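Local coordinates for RagA protein (Porphyromonas gingivalis, PDB 6SLN) that probably imports substrates across the outer membrane as a TonB-dependent receptor, a beta-barrel closed by a plug domain, at residues 206-218 with 318-330. Sequence-based numbering, arbitrary orientation.
Sequences IQTKKGKMSERGR and FSGGSQGTSYYAS
The backbone N of R218 donates to S319 O at 2.8 Å. A weak bond returns from S319 N to R218 O at 3.1 Å. Together they make an antiparallel hydrogen-bonded pair, with both side chains on one face. The backbone N of G211 gives a more bent bond to S326 OG, 2.8 Å long. The S326 hydroxyl lies anti to its own backbone N (chi1 155°), which carries it to this amide. S214 N also points at G321 O, but the modelled distance is too short to be reliable. K209 CB sits over one face of the Y328 ring, 3.9 Å from its centroid. Beyond CG the K209 chain runs extended past the rim, with CD near Y328 OH. The polar ends go elsewhere: K209 NZ to N178 O and Y328 OH to D179. M213, bent at chi2 and chi3, lays SD and CE against the backbone of the type I' turn S322-T325. G211 packs its CA against the backbone of G320. Residues 209-217 link plug strand 203-208 to the first barrel strand, 218-230. This link passes along hairpin 309-322/325-337, beside strand 345-360, and the hairpin turn meets a second subunit.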
ATOM      1  N   ILE A 206     -30.463 -14.997  -9.940  1.00 52.32           N
ATOM      2  CA  ILE A 206     -30.658 -13.923 -10.908  1.00 54.92           C
ATOM      3  C   ILE A 206     -30.208 -14.430 -12.272  1.00 55.03           C
ATOM      4  O   ILE A 206     -29.062 -14.862 -12.432  1.00 47.27           O
ATOM      5  CB  ILE A 206     -29.880 -12.657 -10.514  1.00 50.69           C
ATOM      6  CG1 ILE A 206     -30.328 -12.158  -9.136  1.00 48.65           C
ATOM      7  CG2 ILE A 206     -30.053 -11.576 -11.573  1.00 54.46           C
ATOM      8  CD1 ILE A 206     -29.511 -10.995  -8.606  1.00 37.71           C
ATOM      9  N   GLN A 207     -31.093 -14.389 -13.263  1.00 58.90           N
ATOM     10  CA  GLN A 207     -30.731 -14.801 -14.612  1.00 61.98           C
ATOM     11  C   GLN A 207     -30.770 -13.600 -15.542  1.00 59.54           C
ATOM     12  O   GLN A 207     -31.829 -12.991 -15.731  1.00 60.58           O
ATOM     13  CB  GLN A 207     -31.645 -15.902 -15.138  1.00 66.36           C
ATOM     14  CG  GLN A 207     -31.094 -16.495 -16.406  1.00 80.20           C
ATOM     15  CD  GLN A 207     -31.992 -17.550 -16.985  1.00 92.23           C
ATOM     16  OE1 GLN A 207     -33.039 -17.868 -16.414  1.00 92.68           O
ATOM     17  NE2 GLN A 207     -31.593 -18.104 -18.128  1.00 98.12           N
ATOM     18  N   THR A 208     -29.627 -13.294 -16.144  1.00 52.88           N
ATOM     19  CA  THR A 208     -29.494 -12.171 -17.052  1.00 52.30           C
ATOM     20  C   THR A 208     -30.055 -12.521 -18.436  1.00 53.74           C
ATOM     21  O   THR A 208     -30.399 -13.665 -18.731  1.00 56.31           O
ATOM     22  CB  THR A 208     -28.027 -11.734 -17.138  1.00 50.74           C
ATOM     23  OG1 THR A 208     -27.247 -12.753 -17.780  1.00 49.66           O
ATOM     24  CG2 THR A 208     -27.447 -11.471 -15.740  1.00 40.04           C
ATOM     25  N   LYS A 209     -30.145 -11.509 -19.295  1.00 58.33           N
ATOM     26  CA  LYS A 209     -30.868 -11.651 -20.552  1.00 63.69           C
ATOM     27  C   LYS A 209     -29.993 -12.248 -21.647  1.00 72.92           C
ATOM     28  O   LYS A 209     -28.788 -11.995 -21.724  1.00 73.88           O
ATOM     29  CB  LYS A 209     -31.402 -10.298 -21.019  1.00 63.85           C
ATOM     30  CG  LYS A 209     -32.587  -9.787 -20.227  1.00 66.10           C
ATOM     31  CD  LYS A 209     -32.776  -8.280 -20.394  1.00 63.10           C
ATOM     32  CE  LYS A 209     -34.170  -7.843 -19.930  1.00 61.63           C
ATOM     33  NZ  LYS A 209     -34.260  -6.392 -19.574  1.00 54.44           N
ATOM     34  N   LYS A 210     -30.626 -13.044 -22.505  1.00 76.23           N
ATOM     35  CA  LYS A 210     -30.032 -13.563 -23.727  1.00 78.71           C
ATOM     36  C   LYS A 210     -30.798 -12.998 -24.916  1.00 74.73           C
ATOM     37  O   LYS A 210     -31.956 -12.593 -24.798  1.00 84.50           O
ATOM     38  CB  LYS A 210     -30.063 -15.100 -23.771  1.00 81.81           C
ATOM     39  CG  LYS A 210     -29.887 -15.782 -22.422  1.00 88.11           C
ATOM     40  CD  LYS A 210     -28.548 -15.446 -21.764  1.00 90.13           C
ATOM     41  CE  LYS A 210     -28.287 -16.326 -20.541  1.00 90.03           C
ATOM     42  NZ  LYS A 210     -27.523 -15.571 -19.511  1.00 86.57           N
ATOM     43  N   GLY A 211     -30.155 -12.990 -26.079  1.00 61.92           N
ATOM     44  CA  GLY A 211     -30.795 -12.442 -27.264  1.00 62.00           C
ATOM     45  C   GLY A 211     -31.818 -13.387 -27.876  1.00 68.69           C
ATOM     46  O   GLY A 211     -31.514 -14.547 -28.178  1.00 67.00           O
ATOM     47  N   LYS A 212     -33.035 -12.886 -28.064  1.00 70.05           N
ATOM     48  CA  LYS A 212     -34.013 -13.587 -28.881  1.00 70.49           C
ATOM     49  C   LYS A 212     -33.480 -13.714 -30.300  1.00 79.37           C
ATOM     50  O   LYS A 212     -33.063 -12.723 -30.907  1.00 77.87           O
ATOM     51  CB  LYS A 212     -35.336 -12.824 -28.876  1.00 71.29           C
ATOM     52  CG  LYS A 212     -36.348 -13.324 -29.897  1.00 77.77           C
ATOM     53  CD  LYS A 212     -36.570 -12.310 -31.015  1.00 78.88           C
ATOM     54  CE  LYS A 212     -37.941 -12.470 -31.658  1.00 73.47           C
ATOM     55  NZ  LYS A 212     -38.017 -11.628 -32.873  1.00 68.94           N
ATOM     56  N   MET A 213     -33.494 -14.935 -30.830  1.00 87.76           N
ATOM     57  CA  MET A 213     -32.956 -15.165 -32.162  1.00 94.54           C
ATOM     58  C   MET A 213     -33.916 -14.645 -33.227  1.00100.24           C
ATOM     59  O   MET A 213     -35.091 -14.381 -32.961  1.00101.92           O
ATOM     60  CB  MET A 213     -32.719 -16.651 -32.399  1.00 97.05           C
ATOM     61  CG  MET A 213     -32.085 -17.366 -31.240  1.00103.79           C
ATOM     62  SD  MET A 213     -30.945 -18.579 -31.889  1.00110.27           S
ATOM     63  CE  MET A 213     -29.737 -17.507 -32.596  1.00106.78           C
ATOM     64  N   SER A 214     -33.360 -14.439 -34.429  1.00104.78           N
ATOM     65  CA  SER A 214     -34.034 -14.291 -35.723  1.00107.31           C
ATOM     66  C   SER A 214     -34.070 -12.853 -36.240  1.00110.44           C
ATOM     67  O   SER A 214     -34.644 -11.955 -35.609  1.00106.73           O
ATOM     68  CB  SER A 214     -35.454 -14.866 -35.701  1.00103.16           C
ATOM     69  OG  SER A 214     -35.412 -16.274 -35.514  1.00 99.01           O
ATOM     70  N   GLU A 215     -33.430 -12.658 -37.404  1.00107.88           N
ATOM     71  CA  GLU A 215     -33.491 -11.471 -38.286  1.00101.19           C
ATOM     72  C   GLU A 215     -33.089 -10.231 -37.493  1.00104.59           C
ATOM     73  O   GLU A 215     -32.012 -10.238 -36.866  1.00106.63           O
ATOM     74  CB  GLU A 215     -34.860 -11.415 -38.960  1.00 91.30           C
ATOM     75  CG  GLU A 215     -35.090 -12.471 -40.041  1.00 89.54           C
ATOM     76  CD  GLU A 215     -35.997 -13.623 -39.577  1.00 92.85           C
ATOM     77  OE1 GLU A 215     -36.682 -14.260 -40.424  1.00 87.85           O
ATOM     78  OE2 GLU A 215     -36.012 -13.898 -38.356  1.00101.67           O
ATOM     79  N   ARG A 216     -33.869  -9.150 -37.506  1.00106.51           N
ATOM     80  CA  ARG A 216     -33.419  -7.856 -37.003  1.00 94.44           C
ATOM     81  C   ARG A 216     -33.106  -7.915 -35.512  1.00 82.86           C
ATOM     82  O   ARG A 216     -33.885  -8.446 -34.710  1.00 76.74           O
ATOM     83  CB  ARG A 216     -34.481  -6.785 -37.272  1.00 87.96           C
ATOM     84  CG  ARG A 216     -33.961  -5.354 -37.216  1.00 83.70           C
ATOM     85  CD  ARG A 216     -35.106  -4.359 -37.251  1.00 90.01           C
ATOM     86  NE  ARG A 216     -34.639  -2.981 -37.112  1.00 92.23           N
ATOM     87  CZ  ARG A 216     -34.660  -2.076 -38.088  1.00 91.78           C
ATOM     88  NH1 ARG A 216     -35.133  -2.384 -39.294  1.00 93.29           N
ATOM     89  NH2 ARG A 216     -34.206  -0.856 -37.851  1.00 87.67           N
ATOM     90  N   GLY A 217     -31.954  -7.361 -35.146  1.00 76.74           N
ATOM     91  CA  GLY A 217     -31.598  -7.186 -33.755  1.00 70.07           C
ATOM     92  C   GLY A 217     -32.482  -6.141 -33.097  1.00 63.05           C
ATOM     93  O   GLY A 217     -33.321  -5.495 -33.726  1.00 62.89           O
ATOM     94  N   ARG A 218     -32.294  -5.985 -31.789  1.00 60.99           N
ATOM     95  CA  ARG A 218     -33.080  -5.034 -31.016  1.00 68.91           C
ATOM     96  C   ARG A 218     -32.144  -4.145 -30.213  1.00 77.56           C
ATOM     97  O   ARG A 218     -31.242  -4.645 -29.532  1.00 81.83           O
ATOM     98  CB  ARG A 218     -34.073  -5.732 -30.069  1.00 68.77           C
ATOM     99  CG  ARG A 218     -34.921  -4.739 -29.275  1.00 80.94           C
ATOM    100  CD  ARG A 218     -35.621  -5.364 -28.090  1.00 87.55           C
ATOM    101  NE  ARG A 218     -35.717  -6.810 -28.225  1.00 95.02           N
ATOM    102  CZ  ARG A 218     -36.303  -7.600 -27.333  1.00100.61           C
ATOM    103  NH1 ARG A 218     -36.851  -7.077 -26.241  1.00100.14           N
ATOM    104  NH2 ARG A 218     -36.337  -8.913 -27.536  1.00104.52           N
ATOM    105  N   PHE A 318     -27.951  -4.117 -26.872  1.00 56.55           N
ATOM    106  CA  PHE A 318     -27.960  -4.752 -28.177  1.00 52.09           C
ATOM    107  C   PHE A 318     -28.234  -6.231 -27.957  1.00 57.66           C
ATOM    108  O   PHE A 318     -27.674  -6.836 -27.034  1.00 57.88           O
ATOM    109  CB  PHE A 318     -26.638  -4.506 -28.903  1.00 46.38           C
ATOM    110  CG  PHE A 318     -26.298  -3.050 -29.028  1.00 46.15           C
ATOM    111  CD1 PHE A 318     -26.848  -2.285 -30.044  1.00 54.22           C
ATOM    112  CD2 PHE A 318     -25.487  -2.424 -28.096  1.00 41.97           C
ATOM    113  CE1 PHE A 318     -26.567  -0.939 -30.149  1.00 56.15           C
ATOM    114  CE2 PHE A 318     -25.198  -1.073 -28.199  1.00 43.80           C
ATOM    115  CZ  PHE A 318     -25.742  -0.332 -29.224  1.00 51.48           C
ATOM    116  N   SER A 319     -29.132  -6.794 -28.763  1.00 55.26           N
ATOM    117  CA  SER A 319     -29.568  -8.164 -28.538  1.00 59.42           C
ATOM    118  C   SER A 319     -30.184  -8.719 -29.814  1.00 65.69           C
ATOM    119  O   SER A 319     -30.779  -7.985 -30.610  1.00 67.59           O
ATOM    120  CB  SER A 319     -30.578  -8.255 -27.389  1.00 53.32           C
ATOM    121  OG  SER A 319     -31.898  -8.326 -27.895  1.00 61.99           O
ATOM    122  N   GLY A 320     -30.047 -10.022 -29.981  1.00 63.47           N
ATOM    123  CA  GLY A 320     -30.554 -10.715 -31.144  1.00 67.94           C
ATOM    124  C   GLY A 320     -29.743 -11.969 -31.395  1.00 64.14           C
ATOM    125  O   GLY A 320     -29.004 -12.423 -30.525  1.00 58.63           O
ATOM    126  N   GLY A 321     -29.898 -12.517 -32.589  1.00 64.43           N
ATOM    127  CA  GLY A 321     -29.087 -13.654 -32.971  1.00 65.92           C
ATOM    128  C   GLY A 321     -29.683 -14.417 -34.124  1.00 71.20           C
ATOM    129  O   GLY A 321     -30.856 -14.275 -34.472  1.00 73.29           O
ATOM    130  N   SER A 322     -28.852 -15.265 -34.722  1.00 77.87           N
ATOM    131  CA  SER A 322     -29.269 -16.088 -35.843  1.00 85.82           C
ATOM    132  C   SER A 322     -28.638 -17.464 -35.730  1.00 90.17           C
ATOM    133  O   SER A 322     -27.503 -17.607 -35.266  1.00 92.04           O
ATOM    134  CB  SER A 322     -28.874 -15.467 -37.178  1.00 92.99           C
ATOM    135  OG  SER A 322     -29.678 -15.946 -38.240  1.00 97.25           O
ATOM    136  N   GLN A 323     -29.409 -18.473 -36.132  1.00 94.08           N
ATOM    137  CA  GLN A 323     -28.943 -19.842 -36.360  1.00 94.71           C
ATOM    138  C   GLN A 323     -28.149 -20.380 -35.170  1.00 86.31           C
ATOM    139  O   GLN A 323     -27.007 -20.821 -35.289  1.00 89.29           O
ATOM    140  CB  GLN A 323     -28.116 -19.939 -37.638  1.00102.68           C
ATOM    141  CG  GLN A 323     -28.923 -20.184 -38.900  1.00112.26           C
ATOM    142  CD  GLN A 323     -28.801 -19.044 -39.895  1.00117.59           C
ATOM    143  OE1 GLN A 323     -28.991 -17.876 -39.549  1.00118.72           O
ATOM    144  NE2 GLN A 323     -28.471 -19.377 -41.137  1.00119.59           N
ATOM    145  N   GLY A 324     -28.792 -20.352 -34.005  1.00 74.45           N
ATOM    146  CA  GLY A 324     -28.208 -20.936 -32.810  1.00 60.74           C
ATOM    147  C   GLY A 324     -27.088 -20.153 -32.155  1.00 65.66           C
ATOM    148  O   GLY A 324     -26.386 -20.717 -31.307  1.00 71.64           O
ATOM    149  N   THR A 325     -26.883 -18.883 -32.520  1.00 63.96           N
ATOM    150  CA  THR A 325     -25.932 -17.998 -31.846  1.00 64.58           C
ATOM    151  C   THR A 325     -26.661 -16.764 -31.325  1.00 69.43           C
ATOM    152  O   THR A 325     -27.131 -15.938 -32.115  1.00 71.64           O
ATOM    153  CB  THR A 325     -24.798 -17.551 -32.775  1.00 64.12           C
ATOM    154  OG1 THR A 325     -24.091 -18.689 -33.274  1.00 72.00           O
ATOM    155  CG2 THR A 325     -23.824 -16.668 -32.017  1.00 53.96           C
ATOM    156  N   SER A 326     -26.718 -16.622 -30.003  1.00 70.15           N
ATOM    157  CA  SER A 326     -27.323 -15.476 -29.340  1.00 68.28           C
ATOM    158  C   SER A 326     -26.246 -14.543 -28.784  1.00 65.76           C
ATOM    159  O   SER A 326     -25.089 -14.935 -28.581  1.00 69.01           O
ATOM    160  CB  SER A 326     -28.259 -15.937 -28.213  1.00 73.82           C
ATOM    161  OG  SER A 326     -28.410 -14.930 -27.221  1.00 80.16           O
ATOM    162  N   TYR A 327     -26.637 -13.290 -28.548  1.00 57.77           N
ATOM    163  CA  TYR A 327     -25.777 -12.328 -27.870  1.00 50.88           C
ATOM    164  C   TYR A 327     -26.659 -11.341 -27.121  1.00 46.77           C
ATOM    165  O   TYR A 327     -27.823 -11.137 -27.467  1.00 47.89           O
ATOM    166  CB  TYR A 327     -24.855 -11.575 -28.846  1.00 54.79           C
ATOM    167  CG  TYR A 327     -25.590 -10.664 -29.806  1.00 58.01           C
ATOM    168  CD1 TYR A 327     -26.170 -11.167 -30.963  1.00 65.30           C
ATOM    169  CD2 TYR A 327     -25.716  -9.302 -29.550  1.00 59.74           C
ATOM    170  CE1 TYR A 327     -26.862 -10.335 -31.842  1.00 69.34           C
ATOM    171  CE2 TYR A 327     -26.406  -8.463 -30.425  1.00 63.01           C
ATOM    172  CZ  TYR A 327     -26.975  -8.986 -31.565  1.00 65.52           C
ATOM    173  OH  TYR A 327     -27.656  -8.169 -32.433  1.00 66.44           O
ATOM    174  N   TYR A 328     -26.092 -10.723 -26.089  1.00 50.25           N
ATOM    175  CA  TYR A 328     -26.748  -9.597 -25.426  1.00 52.75           C
ATOM    176  C   TYR A 328     -25.650  -8.680 -24.898  1.00 55.48           C
ATOM    177  O   TYR A 328     -24.880  -9.071 -24.009  1.00 62.42           O
ATOM    178  CB  TYR A 328     -27.680 -10.071 -24.307  1.00 52.49           C
ATOM    179  CG  TYR A 328     -28.232  -8.959 -23.421  1.00 52.94           C
ATOM    180  CD1 TYR A 328     -29.462  -8.375 -23.687  1.00 50.49           C
ATOM    181  CD2 TYR A 328     -27.515  -8.506 -22.313  1.00 52.85           C
ATOM    182  CE1 TYR A 328     -29.954  -7.367 -22.876  1.00 61.63           C
ATOM    183  CE2 TYR A 328     -27.991  -7.508 -21.506  1.00 55.96           C
ATOM    184  CZ  TYR A 328     -29.210  -6.935 -21.783  1.00 64.29           C
ATOM    185  OH  TYR A 328     -29.680  -5.924 -20.960  1.00 62.04           O
ATOM    186  N   ALA A 329     -25.565  -7.470 -25.446  1.00 48.16           N
ATOM    187  CA  ALA A 329     -24.595  -6.481 -25.004  1.00 45.40           C
ATOM    188  C   ALA A 329     -25.300  -5.365 -24.250  1.00 45.67           C
ATOM    189  O   ALA A 329     -26.500  -5.133 -24.417  1.00 53.57           O
ATOM    190  CB  ALA A 329     -23.803  -5.894 -26.185  1.00 45.97           C
ATOM    191  N   SER A 330     -24.527  -4.669 -23.419  1.00 40.43           N
ATOM    192  CA  SER A 330     -25.049  -3.577 -22.618  1.00 37.78           C
ATOM    193  C   SER A 330     -23.900  -2.689 -22.158  1.00 45.11           C
ATOM    194  O   SER A 330     -22.839  -3.191 -21.760  1.00 47.48           O
ATOM    195  CB  SER A 330     -25.812  -4.111 -21.406  1.00 42.95           C
ATOM    196  OG  SER A 330     -26.844  -3.212 -21.067  1.00 62.76           O
TER